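Local coordinates for insect fatty acid binding protein (Manduca sexta, PDB 1MDC) that binds fatty acids one to one inside an antiparallel beta-barrel, consistent with a role in cytoplasmic lipid transport, at residues Asp27-Ala32 / Ile74-Ser79; Pro38-Glu43 / Phe104-Asn109; Asp47-Thr52 / Tyr84-Asn89; His93-Lys96 / Val101-Phe104; Val115-Ser120 / Gly124-Tyr129. One frame throughout, in Å; residues are numbered along the deposited sequence.

Interaction 1 of 5, residues Asp27-Ala32 / Ile74-Ser79. Unlike the reference sequence in segment 74-79: Asp-78 (reference Glu).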
# COMPACT_ATOMS: atom_id res chain seq x y z
N ASP A 27 2.69 -9.53 -17.02
CA ASP A 27 3.66 -8.53 -17.44
C ASP A 27 3.04 -7.15 -17.68
O ASP A 27 3.64 -6.12 -17.37
CB ASP A 27 4.54 -8.99 -18.65
CG ASP A 27 5.43 -10.19 -18.34
OD1 ASP A 27 5.60 -10.34 -17.04
OD2 ASP A 27 5.92 -10.96 -19.20
N ASP A 28 1.85 -7.08 -18.23
CA ASP A 28 1.28 -5.77 -18.45
C ASP A 28 0.92 -5.06 -17.15
O ASP A 28 0.99 -3.83 -17.05
CB ASP A 28 -0.03 -5.86 -19.18
CG ASP A 28 0.13 -6.06 -20.63
OD1 ASP A 28 1.35 -5.95 -21.07
OD2 ASP A 28 -0.79 -6.31 -21.33
N LYS A 29 0.48 -5.84 -16.16
CA LYS A 29 0.10 -5.25 -14.88
C LYS A 29 1.35 -4.79 -14.17
O LYS A 29 1.38 -3.75 -13.50
CB LYS A 29 -0.63 -6.18 -13.93
CG LYS A 29 -2.12 -6.10 -14.18
CD LYS A 29 -2.77 -7.31 -13.56
CE LYS A 29 -4.28 -7.27 -13.39
NZ LYS A 29 -4.72 -8.02 -12.19
N ILE A 30 2.40 -5.59 -14.33
CA ILE A 30 3.65 -5.25 -13.72
C ILE A 30 4.17 -3.95 -14.31
O ILE A 30 4.61 -3.06 -13.60
CB ILE A 30 4.63 -6.39 -13.85
CG1 ILE A 30 4.27 -7.48 -12.87
CG2 ILE A 30 6.02 -5.86 -13.59
CD1 ILE A 30 5.25 -8.69 -12.96
N GLN A 31 4.12 -3.80 -15.62
CA GLN A 31 4.58 -2.58 -16.26
C GLN A 31 3.78 -1.35 -15.82
O GLN A 31 4.31 -0.27 -15.57
CB GLN A 31 4.58 -2.75 -17.83
CG GLN A 31 5.06 -1.52 -18.68
CD GLN A 31 4.88 -1.72 -20.20
OE1 GLN A 31 3.81 -2.13 -20.69
NE2 GLN A 31 5.92 -1.43 -20.98
N ALA A 32 2.47 -1.51 -15.74
CA ALA A 32 1.65 -0.40 -15.34
C ALA A 32 1.96 -0.01 -13.90
O ALA A 32 2.11 1.16 -13.57
CB ALA A 32 0.17 -0.73 -15.53
N ILE A 74 -6.95 -4.02 -4.67
CA ILE A 74 -5.82 -3.10 -4.67
C ILE A 74 -4.96 -3.23 -5.92
O ILE A 74 -5.15 -4.13 -6.76
CB ILE A 74 -4.94 -3.41 -3.44
CG1 ILE A 74 -4.42 -4.81 -3.52
CG2 ILE A 74 -5.72 -3.23 -2.11
CD1 ILE A 74 -3.19 -5.00 -2.62
N GLY A 75 -3.99 -2.34 -6.06
CA GLY A 75 -3.14 -2.42 -7.22
C GLY A 75 -3.91 -2.21 -8.50
O GLY A 75 -4.68 -1.27 -8.62
N ALA A 76 -3.70 -3.08 -9.44
CA ALA A 76 -4.38 -2.95 -10.69
C ALA A 76 -5.47 -3.97 -10.81
O ALA A 76 -5.48 -4.76 -11.73
CB ALA A 76 -3.36 -3.12 -11.82
N GLY A 77 -6.37 -3.94 -9.85
CA GLY A 77 -7.51 -4.83 -9.81
C GLY A 77 -7.36 -6.17 -9.11
O GLY A 77 -8.16 -7.06 -9.39
N ASP A 78 -6.39 -6.33 -8.21
CA ASP A 78 -6.17 -7.59 -7.51
C ASP A 78 -7.10 -7.77 -6.34
O ASP A 78 -7.19 -6.88 -5.51
CB ASP A 78 -4.67 -7.62 -7.10
CG ASP A 78 -3.77 -7.29 -8.32
OD1 ASP A 78 -3.70 -8.30 -9.13
OD2 ASP A 78 -3.21 -6.21 -8.58
N SER A 79 -7.78 -8.92 -6.29
CA SER A 79 -8.72 -9.22 -5.20
C SER A 79 -8.00 -9.74 -3.99
O SER A 79 -7.29 -10.72 -4.10
CB SER A 79 -9.75 -10.31 -5.56
OG SER A 79 -10.46 -9.84 -6.72
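Lys-29 on helix 27-35 and Ala-76 in the turn before strand 78-87 face each other with their CA atoms 6.6 Å apart, the turn closing in a G1 beta bulge where Gly-77 and Asp-78 both face Ile-74. The lysine chain runs out past Ala-76: its CG rests 4.0 Å from Ala-76 CB, and its CE lies 3.2 Å from Ala-76 O. A bend at the last torsion (chi4 -147°) then brings the ammonium to Asp-78, which approaches from the opposite direction. Lys-29 NZ and Asp-78 OD1 form a salt bridge at 3.2 Å, weak as a hydrogen bond. Asp-78 OD2 accepts from Ala-76 N on its anti side, from 33° out of the carboxylate plane, helping to hold the group against the turn. Replacing Lys-29 with methionine would probably leave Asp-78 OD1 without its positive mate. As in related proteins, helix and turn probably border the portal to the cavity, and here a single surface-lying charge pair bridges them, implying a modest tie.

Interaction 2 of 5, residues Pro38-Glu43 / Phe104-Asn109. With SO4 (sulfate ion), chain B.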
# COMPACT_ATOMS: atom_id res chain seq x y z
N PRO A 38 1.74 7.13 -7.89
CA PRO A 38 0.62 7.26 -6.97
C PRO A 38 0.80 8.26 -5.84
O PRO A 38 1.92 8.65 -5.50
CB PRO A 38 0.50 5.89 -6.27
CG PRO A 38 1.90 5.30 -6.28
CD PRO A 38 2.59 5.98 -7.49
N THR A 39 -0.33 8.66 -5.26
CA THR A 39 -0.38 9.58 -4.13
C THR A 39 -1.32 8.95 -3.13
O THR A 39 -2.20 8.16 -3.51
CB THR A 39 -0.84 11.02 -4.35
OG1 THR A 39 -2.26 11.03 -4.54
CG2 THR A 39 -0.09 11.66 -5.52
N GLN A 40 -1.15 9.26 -1.86
CA GLN A 40 -2.04 8.70 -0.87
C GLN A 40 -2.25 9.65 0.32
O GLN A 40 -1.32 10.32 0.76
CB GLN A 40 -1.71 7.28 -0.50
CG GLN A 40 -0.38 7.16 0.13
CD GLN A 40 -0.24 5.75 0.58
OE1 GLN A 40 -0.71 5.38 1.65
NE2 GLN A 40 0.38 4.99 -0.27
N LYS A 41 -3.48 9.73 0.82
CA LYS A 41 -3.84 10.61 1.92
C LYS A 41 -4.70 9.84 2.88
O LYS A 41 -5.64 9.19 2.44
CB LYS A 41 -4.74 11.66 1.34
CG LYS A 41 -5.18 12.73 2.36
CD LYS A 41 -5.96 13.93 1.78
CE LYS A 41 -7.43 13.75 1.48
NZ LYS A 41 -7.94 14.83 0.61
N MET A 42 -4.36 9.89 4.17
CA MET A 42 -5.10 9.18 5.22
C MET A 42 -5.79 10.17 6.15
O MET A 42 -5.19 11.20 6.43
CB MET A 42 -4.11 8.33 6.10
CG MET A 42 -4.92 7.31 6.82
SD MET A 42 -3.82 6.10 7.53
CE MET A 42 -4.64 5.60 9.05
N GLU A 43 -7.03 9.87 6.59
CA GLU A 43 -7.84 10.70 7.48
C GLU A 43 -8.43 9.84 8.59
O GLU A 43 -8.67 8.67 8.38
CB GLU A 43 -8.94 11.50 6.81
CG GLU A 43 -8.23 12.30 5.76
CD GLU A 43 -8.76 13.62 5.42
OE1 GLU A 43 -9.79 13.56 4.62
OE2 GLU A 43 -8.24 14.62 5.79
N PHE A 104 2.82 -4.67 4.05
CA PHE A 104 3.27 -3.35 3.62
C PHE A 104 3.34 -2.54 4.92
O PHE A 104 2.30 -2.22 5.49
CB PHE A 104 2.29 -2.64 2.68
CG PHE A 104 1.88 -3.51 1.51
CD1 PHE A 104 2.71 -3.71 0.45
CD2 PHE A 104 0.59 -4.09 1.50
CE1 PHE A 104 2.29 -4.52 -0.63
CE2 PHE A 104 0.16 -4.87 0.44
CZ PHE A 104 1.03 -5.09 -0.61
N LYS A 105 4.56 -2.26 5.41
CA LYS A 105 4.79 -1.51 6.66
C LYS A 105 4.96 -0.03 6.29
O LYS A 105 5.93 0.34 5.62
CB LYS A 105 5.95 -2.14 7.46
CG LYS A 105 6.13 -1.58 8.91
CD LYS A 105 7.40 -2.15 9.56
CE LYS A 105 8.19 -1.37 10.64
NZ LYS A 105 8.51 -2.17 11.84
N LYS A 106 3.98 0.80 6.70
CA LYS A 106 4.04 2.22 6.36
C LYS A 106 4.46 3.05 7.55
O LYS A 106 3.74 3.12 8.52
CB LYS A 106 2.65 2.62 5.92
CG LYS A 106 2.07 1.65 4.91
CD LYS A 106 0.66 1.95 4.34
CE LYS A 106 0.46 3.28 3.66
NZ LYS A 106 -0.96 3.48 3.25
N GLU A 107 5.62 3.66 7.48
CA GLU A 107 6.13 4.46 8.57
C GLU A 107 6.15 5.93 8.23
O GLU A 107 6.84 6.34 7.30
CB GLU A 107 7.54 3.97 8.97
CG GLU A 107 7.57 2.54 9.57
CD GLU A 107 8.99 2.11 9.84
OE1 GLU A 107 9.75 1.75 8.96
OE2 GLU A 107 9.36 2.22 11.08
N TYR A 108 5.40 6.74 8.98
CA TYR A 108 5.38 8.17 8.71
C TYR A 108 6.28 8.94 9.67
O TYR A 108 6.29 8.65 10.85
CB TYR A 108 3.96 8.67 8.97
CG TYR A 108 2.90 8.15 7.98
CD1 TYR A 108 2.23 6.94 8.25
CD2 TYR A 108 2.57 8.88 6.84
CE1 TYR A 108 1.26 6.46 7.37
CE2 TYR A 108 1.59 8.42 5.96
CZ TYR A 108 0.94 7.21 6.25
OH TYR A 108 -0.05 6.74 5.38
N ASN A 109 7.02 9.90 9.15
CA ASN A 109 7.94 10.73 9.91
C ASN A 109 7.97 12.07 9.21
O ASN A 109 8.68 12.30 8.24
CB ASN A 109 9.34 10.09 10.13
CG ASN A 109 10.40 11.11 10.68
OD1 ASN A 109 10.14 11.97 11.58
ND2 ASN A 109 11.59 11.04 10.08
S SO4 B . -1.80 1.00 1.20
O1 SO4 B . -2.44 1.32 2.48
O2 SO4 B . -0.93 2.09 0.81
O3 SO4 B . -0.96 -0.20 1.32
O4 SO4 B . -2.86 0.81 0.16
O HOH W 1 -0.88 8.75 3.63
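The Tyr-108 ring presents its hydroxyl edge to Gln-40 and Met-42 across the barrel interior, with a water in its plane; Tyr-3 stacks on this ring and Tyr-8 meets it edge-to-face. The water lies 2.8 Å from Tyr-108 OH and gives a weak bond to Gln-40 O. Met-42 SD only brushes Tyr-108 OH, at 4.4 Å. The Gln-40 and Lys-106 side chains come from opposite directions. Gln-40 CG sits in the crowded position between backbone N and carbonyl carbon (chi1 63°), and the extended chain carries the amide inward. Lys-106 NZ donates to Gln-40 OE1 at 2.5 Å, a length so short that its exact value is doubtful. A kink at chi3 of Lys-106 (57°) also lets NZ grip a sulfate, at 2.7 Å from sulfate O1 and 2.8 Å from sulfate O2. Gln-40 NE2 reaches that O2 weakly and donates to the palmitate carboxyl. Segments 39-43 and 104-109, inclined at 77°, thus furnish the polar head-group end of a fatty acid-binding protein barrel.

Interaction 3 of 5, residues Asp47-Thr52 / Tyr84-Asn89. Unlike the reference sequence in segment 47-52: Asn-51 (reference Ile). With SO4 (sulfate ion), chain B.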
# COMPACT_ATOMS: atom_id res chain seq x y z
N ASP A 47 -14.11 6.49 14.79
CA ASP A 47 -14.19 5.05 14.79
C ASP A 47 -13.44 4.39 13.61
O ASP A 47 -12.96 3.26 13.73
CB ASP A 47 -15.73 4.76 14.81
CG ASP A 47 -16.47 5.02 16.16
OD1 ASP A 47 -15.93 5.93 16.98
OD2 ASP A 47 -17.51 4.42 16.46
N SER A 48 -13.33 5.07 12.46
CA SER A 48 -12.65 4.49 11.31
C SER A 48 -11.65 5.45 10.66
O SER A 48 -11.54 6.62 10.99
CB SER A 48 -13.79 4.13 10.32
OG SER A 48 -14.20 5.28 9.61
N TYR A 49 -10.89 4.94 9.72
CA TYR A 49 -9.93 5.76 9.02
C TYR A 49 -10.33 5.66 7.55
O TYR A 49 -11.05 4.72 7.18
CB TYR A 49 -8.52 5.14 9.15
CG TYR A 49 -7.97 5.17 10.57
CD1 TYR A 49 -7.28 6.27 11.02
CD2 TYR A 49 -8.20 4.06 11.43
CE1 TYR A 49 -6.76 6.27 12.34
CE2 TYR A 49 -7.71 4.07 12.72
CZ TYR A 49 -6.98 5.19 13.17
OH TYR A 49 -6.48 5.17 14.45
N SER A 50 -9.87 6.61 6.74
CA SER A 50 -10.14 6.66 5.31
C SER A 50 -8.83 6.85 4.58
O SER A 50 -8.00 7.64 5.03
CB SER A 50 -10.91 7.94 4.87
OG SER A 50 -12.24 7.87 5.30
N ASN A 51 -8.64 6.16 3.47
CA ASN A 51 -7.43 6.28 2.68
C ASN A 51 -7.85 6.63 1.27
O ASN A 51 -8.65 5.93 0.66
CB ASN A 51 -6.75 4.88 2.71
CG ASN A 51 -5.43 4.71 2.05
OD1 ASN A 51 -5.04 3.58 1.66
ND2 ASN A 51 -4.73 5.81 1.95
N THR A 52 -7.33 7.74 0.76
CA THR A 52 -7.64 8.18 -0.58
C THR A 52 -6.38 8.00 -1.40
O THR A 52 -5.33 8.51 -1.03
CB THR A 52 -8.01 9.67 -0.68
OG1 THR A 52 -9.22 9.89 -0.02
CG2 THR A 52 -8.14 10.00 -2.18
N TYR A 84 -5.71 -3.68 8.13
CA TYR A 84 -4.74 -2.68 8.48
C TYR A 84 -4.74 -2.56 10.00
O TYR A 84 -5.78 -2.69 10.62
CB TYR A 84 -5.15 -1.29 8.03
CG TYR A 84 -5.13 -0.95 6.56
CD1 TYR A 84 -6.13 -1.46 5.71
CD2 TYR A 84 -4.13 -0.11 6.06
CE1 TYR A 84 -6.11 -1.11 4.37
CE2 TYR A 84 -4.09 0.21 4.73
CZ TYR A 84 -5.11 -0.28 3.88
OH TYR A 84 -5.10 0.07 2.55
N THR A 85 -3.57 -2.31 10.58
CA THR A 85 -3.32 -2.11 12.00
C THR A 85 -2.74 -0.69 12.03
O THR A 85 -1.73 -0.47 11.35
CB THR A 85 -2.22 -3.03 12.55
OG1 THR A 85 -2.82 -4.31 12.56
CG2 THR A 85 -1.98 -2.60 13.97
N VAL A 86 -3.39 0.23 12.77
CA VAL A 86 -2.96 1.63 12.92
C VAL A 86 -2.37 1.73 14.33
O VAL A 86 -3.09 1.44 15.30
CB VAL A 86 -4.11 2.59 12.73
CG1 VAL A 86 -3.50 3.96 12.80
CG2 VAL A 86 -4.64 2.39 11.31
N ASP A 87 -1.07 2.08 14.45
CA ASP A 87 -0.43 2.15 15.77
C ASP A 87 0.50 3.30 15.74
O ASP A 87 1.68 3.20 15.39
CB ASP A 87 0.27 0.77 16.08
CG ASP A 87 0.88 0.50 17.45
OD1 ASP A 87 0.89 1.50 18.28
OD2 ASP A 87 1.37 -0.55 17.77
N GLY A 88 -0.07 4.42 16.09
CA GLY A 88 0.69 5.65 16.10
C GLY A 88 1.11 6.09 14.68
O GLY A 88 0.31 6.32 13.79
N ASN A 89 2.42 6.21 14.48
CA ASN A 89 2.95 6.62 13.19
C ASN A 89 3.22 5.41 12.27
O ASN A 89 3.72 5.59 11.18
CB ASN A 89 4.28 7.41 13.30
CG ASN A 89 5.25 6.48 14.03
OD1 ASN A 89 5.22 6.41 15.28
ND2 ASN A 89 6.08 5.73 13.31
S SO4 B . -1.80 1.00 1.20
O1 SO4 B . -2.44 1.32 2.48
O2 SO4 B . -0.93 2.09 0.81
O3 SO4 B . -0.96 -0.20 1.32
O4 SO4 B . -2.86 0.81 0.16
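Tyr-49 lies with one ring face over the isopropyl group of Val-86, joining strands 48-54 and 78-87 across the interior of the fatty acid-binding protein beta-barrel, where they are not sheet neighbours. Val-86 CG2 makes a CH-pi contact 4.0 Å from the Tyr-49 ring centroid, 21° off the normal and displaced toward the rim. The second methyl reaches further out along the ring: Val-86 CG1 is 3.7 Å from Tyr-49 CZ. This methyl stands anti to the valine backbone N (chi1 -176°), which places the two branches under different parts of the ring. Cutting Tyr-49 back to an alanine would probably take the ring face away from both Val-86 methyls and open a gap between the strands. Met-42 and Ala-44 also touch Tyr-49. Deeper in the barrel, Asn-51 and Tyr-84 cross at about a right angle, amide and ring planes 78° apart, with Asn-51 OD1 3.6 Å from Tyr-84 OH. Tyr-84 OH lies 2.9 Å from sulfate O1, which sits at the ring edge, in its plane.

Interaction 4 of 5, residues His93-Lys96 / Val101-Phe104. With PLM (palmitic acid), chain C; SO4 (sulfate ion), chain B.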
# COMPACT_ATOMS: atom_id res chain seq x y z
N HIS A 93 -0.26 -2.90 6.72
CA HIS A 93 -1.34 -3.46 5.93
C HIS A 93 -0.96 -4.87 5.56
O HIS A 93 0.05 -5.02 4.87
CB HIS A 93 -1.35 -2.66 4.63
CG HIS A 93 -2.45 -2.91 3.67
ND1 HIS A 93 -2.60 -2.13 2.45
CD2 HIS A 93 -3.43 -3.82 3.73
CE1 HIS A 93 -3.69 -2.60 1.88
NE2 HIS A 93 -4.21 -3.61 2.56
N VAL A 94 -1.72 -5.86 6.02
CA VAL A 94 -1.41 -7.24 5.70
C VAL A 94 -2.39 -7.62 4.63
O VAL A 94 -3.57 -7.33 4.79
CB VAL A 94 -1.57 -8.20 6.87
CG1 VAL A 94 -1.24 -9.66 6.45
CG2 VAL A 94 -0.79 -7.71 8.07
N VAL A 95 -1.92 -8.25 3.54
CA VAL A 95 -2.90 -8.59 2.51
C VAL A 95 -2.78 -10.05 2.18
O VAL A 95 -1.66 -10.53 2.09
CB VAL A 95 -2.78 -7.74 1.24
CG1 VAL A 95 -2.85 -6.24 1.53
CG2 VAL A 95 -1.47 -8.03 0.60
N LYS A 96 -3.92 -10.73 2.00
CA LYS A 96 -3.89 -12.17 1.67
C LYS A 96 -4.54 -12.36 0.32
O LYS A 96 -5.67 -11.97 0.13
CB LYS A 96 -4.57 -13.10 2.77
CG LYS A 96 -4.87 -14.54 2.36
CD LYS A 96 -3.83 -15.13 1.44
CE LYS A 96 -4.27 -16.51 1.09
NZ LYS A 96 -3.21 -17.27 0.47
N VAL A 101 0.77 -14.13 0.90
CA VAL A 101 0.57 -13.03 1.84
C VAL A 101 1.63 -11.98 1.72
O VAL A 101 2.78 -12.31 1.52
CB VAL A 101 0.72 -13.66 3.24
CG1 VAL A 101 0.58 -12.60 4.33
CG2 VAL A 101 -0.41 -14.62 3.48
N ALA A 102 1.27 -10.71 1.82
CA ALA A 102 2.29 -9.70 1.71
C ALA A 102 2.04 -8.72 2.85
O ALA A 102 0.90 -8.59 3.34
CB ALA A 102 2.23 -8.93 0.41
N THR A 103 3.11 -8.03 3.27
CA THR A 103 3.03 -7.05 4.36
C THR A 103 3.57 -5.73 3.86
O THR A 103 4.63 -5.66 3.28
CB THR A 103 3.89 -7.54 5.57
OG1 THR A 103 3.25 -8.68 6.08
CG2 THR A 103 3.91 -6.51 6.68
N PHE A 104 2.82 -4.67 4.05
CA PHE A 104 3.27 -3.35 3.62
C PHE A 104 3.34 -2.54 4.92
O PHE A 104 2.30 -2.22 5.49
CB PHE A 104 2.29 -2.64 2.68
CG PHE A 104 1.88 -3.51 1.51
CD1 PHE A 104 2.71 -3.71 0.45
CD2 PHE A 104 0.59 -4.09 1.50
CE1 PHE A 104 2.29 -4.52 -0.63
CE2 PHE A 104 0.16 -4.87 0.44
CZ PHE A 104 1.03 -5.09 -0.61
C1 PLM C . 2.01 1.42 -0.94
O1 PLM C . 1.69 2.14 0.03
O2 PLM C . 2.80 1.79 -1.82
C2 PLM C . 1.36 0.03 -1.14
C3 PLM C . 1.87 -0.80 -2.34
C4 PLM C . 0.90 -0.69 -3.55
C5 PLM C . 0.00 -1.93 -3.71
C6 PLM C . 0.41 -2.78 -4.93
C7 PLM C . -0.18 -4.18 -4.74
C8 PLM C . -0.17 -5.06 -5.98
C9 PLM C . 0.39 -6.40 -5.49
CA PLM C . -0.60 -7.57 -5.48
CB PLM C . -0.68 -8.19 -4.08
CC PLM C . -1.21 -9.64 -4.08
CD PLM C . -1.35 -10.21 -2.63
CE PLM C . -0.45 -11.42 -2.38
CF PLM C . 1.01 -10.98 -2.53
CG PLM C . 2.04 -12.10 -2.26
S SO4 B . -1.80 1.00 1.20
O1 SO4 B . -2.44 1.32 2.48
O2 SO4 B . -0.93 2.09 0.81
O3 SO4 B . -0.96 -0.20 1.32
O4 SO4 B . -2.86 0.81 0.16
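Phe-104 pairs with His-93 in the antiparallel hairpin of strands 90-97 and 100-109, and its side chain can be traced inward from that pair. Its CB starts beside the histidine, with His-93 CB in the plane of the phenyl ring at its edge. CG stands anti to the carbonyl carbon (chi1 -52°), and this swings one side of the ring along strand 90-97: Phe-104 CD2 comes 3.5 Å from His-93 O, and CE2 meets Val-95 CG1, also at the ring edge, at 3.5 Å. At the tip, Phe-104 CZ is 4.0 Å from Val-95 CG2. The opposite side serves the ligand, Phe-104 CD1 and CE1 both touching palmitate C3, while palmitate C2 lies above one face near the rim. Phe-104 CE2 also lies over a face of the imidazole, yet the His-93 and Phe-104 rings meet obliquely, planes at 59°. The imidazole is held at both nitrogens, His-93 ND1 by an almost straight bond to sulfate O3 (2.8 Å, 173°) and NE2 by Ser-82 OG. Further down the hairpin Val-95 CG2 packs on Ala-102 CB, which is 3.8 Å from palmitate CF. Four backbone hydrogen bonds join the His-93/Phe-104 and Val-95/Ala-102 pairs. Strand 78-87 flanks the hairpin beyond strand 90-97, its Tyr-84 stacking on the His-93 ring; strand 112-119 flanks it beyond strand 100-109, with Val-115 and Ile-117 touching Phe-104.

Interaction 5 of 5, residues Val115-Ser120 / Gly124-Tyr129. With PLM (palmitic acid), chain C.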
# COMPACT_ATOMS: atom_id res chain seq x y z
N VAL A 115 7.63 2.90 2.90
CA VAL A 115 6.85 1.69 2.92
C VAL A 115 7.81 0.54 2.65
O VAL A 115 8.52 0.57 1.66
CB VAL A 115 5.78 1.69 1.79
CG1 VAL A 115 4.97 0.37 1.85
CG2 VAL A 115 4.74 2.83 1.96
N THR A 116 7.83 -0.44 3.54
CA THR A 116 8.71 -1.58 3.40
C THR A 116 7.77 -2.72 3.08
O THR A 116 6.83 -2.95 3.81
CB THR A 116 9.39 -1.85 4.72
OG1 THR A 116 10.10 -0.64 4.99
CG2 THR A 116 10.42 -2.98 4.51
N ILE A 117 8.05 -3.43 1.99
CA ILE A 117 7.20 -4.52 1.59
C ILE A 117 7.90 -5.85 1.55
O ILE A 117 8.99 -5.94 0.99
CB ILE A 117 6.91 -4.14 0.12
CG1 ILE A 117 6.21 -2.76 0.04
CG2 ILE A 117 5.97 -5.20 -0.39
CD1 ILE A 117 5.95 -2.24 -1.38
N THR A 118 7.27 -6.85 2.16
CA THR A 118 7.79 -8.21 2.20
C THR A 118 6.71 -9.14 1.64
O THR A 118 5.52 -8.80 1.67
CB THR A 118 8.33 -8.62 3.54
OG1 THR A 118 7.36 -8.33 4.52
CG2 THR A 118 9.65 -7.92 3.85
N SER A 119 7.09 -10.30 1.09
CA SER A 119 6.13 -11.24 0.48
C SER A 119 6.39 -12.67 0.92
O SER A 119 7.51 -13.02 1.26
CB SER A 119 6.55 -11.16 -0.99
OG SER A 119 6.20 -12.26 -1.74
N SER A 120 5.38 -13.52 0.92
CA SER A 120 5.66 -14.88 1.34
C SER A 120 6.31 -15.68 0.21
O SER A 120 6.71 -16.83 0.41
CB SER A 120 4.37 -15.59 1.79
OG SER A 120 3.45 -15.54 0.71
N GLY A 124 13.37 -11.06 -0.87
CA GLY A 124 13.85 -9.70 -0.99
C GLY A 124 12.97 -8.77 -0.18
O GLY A 124 11.98 -9.21 0.38
N VAL A 125 13.36 -7.50 -0.12
CA VAL A 125 12.66 -6.44 0.59
C VAL A 125 12.47 -5.35 -0.46
O VAL A 125 13.43 -5.02 -1.16
CB VAL A 125 13.57 -5.78 1.67
CG1 VAL A 125 12.74 -4.62 2.32
CG2 VAL A 125 13.85 -6.84 2.75
N ALA A 126 11.25 -4.80 -0.60
CA ALA A 126 11.00 -3.73 -1.59
C ALA A 126 10.71 -2.48 -0.78
O ALA A 126 10.19 -2.62 0.33
CB ALA A 126 9.79 -3.98 -2.55
N ARG A 127 11.03 -1.29 -1.32
CA ARG A 127 10.79 -0.05 -0.61
C ARG A 127 10.16 0.96 -1.52
O ARG A 127 10.50 1.02 -2.69
CB ARG A 127 12.12 0.56 -0.21
CG ARG A 127 12.61 -0.00 1.10
CD ARG A 127 12.16 0.87 2.24
NE ARG A 127 12.56 0.45 3.56
CZ ARG A 127 13.72 0.79 4.10
NH1 ARG A 127 14.58 1.51 3.40
NH2 ARG A 127 14.03 0.39 5.35
N ARG A 128 9.24 1.75 -0.96
CA ARG A 128 8.58 2.82 -1.70
C ARG A 128 8.72 4.03 -0.79
O ARG A 128 8.37 3.96 0.38
CB ARG A 128 7.15 2.60 -2.15
CG ARG A 128 7.00 1.26 -2.92
CD ARG A 128 5.57 1.15 -3.43
NE ARG A 128 5.41 1.65 -4.80
CZ ARG A 128 4.19 1.73 -5.33
NH1 ARG A 128 3.10 1.38 -4.64
NH2 ARG A 128 4.07 2.16 -6.55
N TYR A 129 9.28 5.10 -1.32
CA TYR A 129 9.53 6.35 -0.62
C TYR A 129 8.58 7.43 -1.16
O TYR A 129 8.53 7.72 -2.36
CB TYR A 129 11.00 6.80 -0.81
CG TYR A 129 11.98 5.74 -0.39
CD1 TYR A 129 12.45 5.64 0.93
CD2 TYR A 129 12.44 4.82 -1.33
CE1 TYR A 129 13.34 4.66 1.31
CE2 TYR A 129 13.35 3.82 -0.96
CZ TYR A 129 13.80 3.74 0.33
OH TYR A 129 14.69 2.77 0.69
C1 PLM C . 2.01 1.42 -0.94
O1 PLM C . 1.69 2.14 0.03
O2 PLM C . 2.80 1.79 -1.82
C2 PLM C . 1.36 0.03 -1.14
C3 PLM C . 1.87 -0.80 -2.34
C4 PLM C . 0.90 -0.69 -3.55
C5 PLM C . 0.00 -1.93 -3.71
C6 PLM C . 0.41 -2.78 -4.93
C7 PLM C . -0.18 -4.18 -4.74
C8 PLM C . -0.17 -5.06 -5.98
C9 PLM C . 0.39 -6.40 -5.49
CA PLM C . -0.60 -7.57 -5.48
CB PLM C . -0.68 -8.19 -4.08
CC PLM C . -1.21 -9.64 -4.08
CD PLM C . -1.35 -10.21 -2.63
CE PLM C . -0.45 -11.42 -2.38
CF PLM C . 1.01 -10.98 -2.53
CG PLM C . 2.04 -12.10 -2.26
O HOH W 2 10.03 -10.71 1.25
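Thr-116 and Arg-127 lie side by side and point the same way, while on the other sheet face the Ile-117 and Arg-128 side chains cross obliquely. The Arg-127 chain, bent at chi2 (-93°), folds back so that NE donates to Thr-116 OG1 at 3.0 Å, the hydroxyl oxygen lying close to the guanidinium plane. Arg-127 NH1 also donates in plane to Tyr-129 OH at 3.0 Å; two edge bonds should limit rotation of the group. The methyl branch of Thr-116 turns instead to the valine, with Thr-116 CG2 3.6 Å from Val-125 CG1. On the cavity side, Ile-117 CD1 presses against the aliphatic part of the arginine, 4.0 Å from Arg-128 CG. Past that point Arg-128 bends at chi3 and leaves the hairpin to reach the ligand: its NH1 hydrogen-bonds palmitate O2 at 2.9 Å, a bent bond (136°) with the oxygen at the guanidinium edge, probably strengthened by charge if the ligand is ionised. Gln-13 accepts from Arg-128 NE. Val-115 CG2 lies 3.7 Å from palmitate O1. Backbone hydrogen bonds run both ways in the Val-115/Arg-128 and Ile-117/Ala-126 pairs; direct pairing then stops, and a water accepts from Ser-119 N beside Gly-124 O. Strand 100-109 adjoins this antiparallel hairpin beyond strand 112-119, strand 8-14 beyond strand 122-131, and Phe-19 of helix 16-21 packs on Ile-117 and Ala-126.

In the fold
From the N terminus, helix 27-35 is the first element used: interaction 1 ties it to the turn ahead of strand 78-87. Interaction 2 opens before that loop closes and ends far later, on strand 100-109, so the two cross. Interaction 3 is nested inside the loop of interaction 2 and crosses interaction 1, sharing strand 78-87 with it. Interactions 4 and 5 close short hairpins; the first ends on the strand where interaction 2 also ends, sharing Phe-104, and the second follows in series. Strand 112-119 hydrogen-bonds to strand 100-109, which joins interaction 5 to interactions 2 and 4. Sulfate links interactions 2, 3 and 4 inside the barrel.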